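Local coordinates for histone-lysine N-methyltransferase, H3 lysine-9 specific SUVH6 (Arabidopsis thaliana, PDB 6A5K), which probably methylates histone H3 at its K9 position, using S-adenosylmethionine as methyl donor, and carries an SRA domain of the kind that reads methylated DNA, at residues Val72-Glu77 against Gly222-Ser227. The protein carries 1 engineered substitution. Residues are numbered along the deposited sequence; the frame is centred on the assembly and turned at random.
Sequences VEVGDE and GQPELS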
loop_
_atom_site.group_PDB
_atom_site.type_symbol
_atom_site.label_atom_id
_atom_site.label_comp_id
_atom_site.label_asym_id
_atom_site.label_seq_id
_atom_site.Cartn_x
_atom_site.Cartn_y
_atom_site.Cartn_z
ATOM N N VAL A 72 0.739 -9.539 12.629
ATOM C CA VAL A 72 1.569 -9.679 11.441
ATOM C C VAL A 72 1.113 -10.900 10.647
ATOM O O VAL A 72 1.015 -12.001 11.188
ATOM C CB VAL A 72 3.069 -9.812 11.791
ATOM C CG1 VAL A 72 3.888 -10.027 10.526
ATOM C CG2 VAL A 72 3.552 -8.574 12.531
ATOM N N GLU A 73 0.840 -10.707 9.363
ATOM C CA GLU A 73 0.216 -11.760 8.569
ATOM C C GLU A 73 1.073 -12.186 7.386
ATOM O O GLU A 73 1.771 -11.365 6.790
ATOM C CB GLU A 73 -1.165 -11.292 8.088
ATOM C CG GLU A 73 -2.112 -10.955 9.239
ATOM C CD GLU A 73 -3.502 -10.566 8.777
ATOM O OE1 GLU A 73 -3.717 -10.466 7.552
ATOM O OE2 GLU A 73 -4.383 -10.362 9.644
ATOM N N VAL A 74 1.009 -13.476 7.058
ATOM C CA VAL A 74 1.674 -14.018 5.881
ATOM C C VAL A 74 1.360 -13.160 4.654
ATOM O O VAL A 74 0.204 -12.828 4.403
ATOM C CB VAL A 74 1.251 -15.480 5.630
ATOM C CG1 VAL A 74 1.697 -15.955 4.252
ATOM C CG2 VAL A 74 1.812 -16.390 6.725
ATOM N N GLY A 75 2.396 -12.774 3.918
ATOM C CA GLY A 75 2.225 -11.940 2.742
ATOM C C GLY A 75 2.528 -10.467 2.976
ATOM O O GLY A 75 2.728 -9.723 2.008
ATOM N N ASP A 76 2.577 -10.048 4.242
ATOM C CA ASP A 76 2.860 -8.647 4.575
ATOM C C ASP A 76 4.196 -8.212 3.978
ATOM O O ASP A 76 5.150 -8.992 3.931
ATOM C CB ASP A 76 2.887 -8.419 6.088
ATOM C CG ASP A 76 1.494 -8.308 6.703
ATOM O OD1 ASP A 76 0.491 -8.266 5.953
ATOM O OD2 ASP A 76 1.407 -8.258 7.951
ATOM N N GLU A 77 4.266 -6.964 3.530
ATOM C CA GLU A 77 5.482 -6.460 2.906
ATOM C C GLU A 77 6.021 -5.236 3.626
ATOM O O GLU A 77 5.273 -4.509 4.289
ATOM C CB GLU A 77 5.233 -6.141 1.427
ATOM C CG GLU A 77 4.800 -7.374 0.631
ATOM C CD GLU A 77 5.029 -7.231 -0.861
ATOM O OE1 GLU A 77 5.370 -6.114 -1.304
ATOM O OE2 GLU A 77 4.885 -8.246 -1.583
ATOM N N GLY A 222 -0.608 -25.783 6.549
ATOM C CA GLY A 222 -1.785 -25.144 7.109
ATOM C C GLY A 222 -1.819 -23.626 7.043
ATOM O O GLY A 222 -2.778 -23.008 7.507
ATOM N N GLN A 223 -0.779 -23.025 6.476
ATOM C CA GLN A 223 -0.674 -21.567 6.401
ATOM C C GLN A 223 -1.232 -21.052 5.081
ATOM O O GLN A 223 -1.305 -21.806 4.112
ATOM C CB GLN A 223 0.782 -21.131 6.559
ATOM C CG GLN A 223 1.356 -21.423 7.938
ATOM C CD GLN A 223 2.808 -21.025 8.049
ATOM O OE1 GLN A 223 3.129 -19.921 8.484
ATOM N NE2 GLN A 223 3.702 -21.931 7.656
ATOM N N PRO A 224 -1.637 -19.767 5.039
ATOM C CA PRO A 224 -2.055 -19.166 3.769
ATOM C C PRO A 224 -0.957 -19.313 2.721
ATOM O O PRO A 224 0.226 -19.353 3.079
ATOM C CB PRO A 224 -2.284 -17.691 4.125
ATOM C CG PRO A 224 -2.493 -17.674 5.596
ATOM C CD PRO A 224 -1.660 -18.793 6.144
ATOM N N GLU A 225 -1.343 -19.409 1.455
ATOM C CA GLU A 225 -0.386 -19.627 0.378
ATOM C C GLU A 225 0.649 -18.506 0.293
ATOM O O GLU A 225 0.345 -17.346 0.562
ATOM C CB GLU A 225 -1.111 -19.760 -0.960
ATOM C CG GLU A 225 -0.215 -20.213 -2.111
ATOM C CD GLU A 225 0.515 -21.514 -1.813
ATOM O OE1 GLU A 225 -0.074 -22.586 -2.063
ATOM O OE2 GLU A 225 1.676 -21.466 -1.337
ATOM N N LEU A 226 1.874 -18.873 -0.063
ATOM C CA LEU A 226 2.925 -17.907 -0.350
ATOM C C LEU A 226 2.447 -16.942 -1.429
ATOM O O LEU A 226 1.828 -17.362 -2.410
ATOM C CB LEU A 226 4.200 -18.629 -0.801
ATOM C CG LEU A 226 4.817 -19.576 0.234
ATOM C CD1 LEU A 226 5.643 -20.649 -0.451
ATOM C CD2 LEU A 226 5.675 -18.792 1.229
ATOM N N SER A 227 2.723 -15.652 -1.258
ATOM C CA SER A 227 2.245 -14.676 -2.229
ATOM C C SER A 227 2.954 -14.858 -3.576
ATOM O O SER A 227 2.361 -14.595 -4.623
ATOM C CB SER A 227 2.411 -13.236 -1.708
ATOM O OG SER A 227 3.771 -12.870 -1.536
HETATM O O HOH W 1 3.360 -10.362 -0.548
#
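V74, at the second position of a type II beta turn from E73 to D76, faces the irregular chain around P224, the two CA atoms 6.7 Å apart, and no direct hydrogen bond joins the segments. The turn is closed by D76 N to E73 O at 3.0 Å, with G75 at its third position, where the positive phi of 100° suits a residue without a side chain. D76 OD2 also takes the N-H of E73, nearly straight (174°) but from above the carboxylate plane, and shares a salt bridge with R7. The direct contact rests on the two methyls of V74. With chi1 at 168°, CG1 is anti to the backbone N and CG2 lies beside that N, which parts the methyls: CG1 comes to 3.9 Å from P224 O, a carbonyl also bound by R219, while CG2 faces the proline ring, 4.3 Å from P224 CD, and the amide end of Q223, whose extended side chain crosses that of V74 at about a right angle. That amide is held elsewhere: OE1 accepts from L195 N and NE2 donates to I220 O. At the other end of the contact, one water bridges the segments, donating to G75 O at 2.7 Å and to E77 OE2 at 2.8 Å while accepting from S227 OG at 2.7 Å. E77 OE1 meets K177 in a salt bridge. This small surface contact sets the loop between helix 44-54 and strand 77-78 against the link from strand 211-219 to helix 227-234; L226 sits at the N-cap position, just before that helix, and Y192 of strand 190-205 makes backbone hydrogen bonds with G75 and D76.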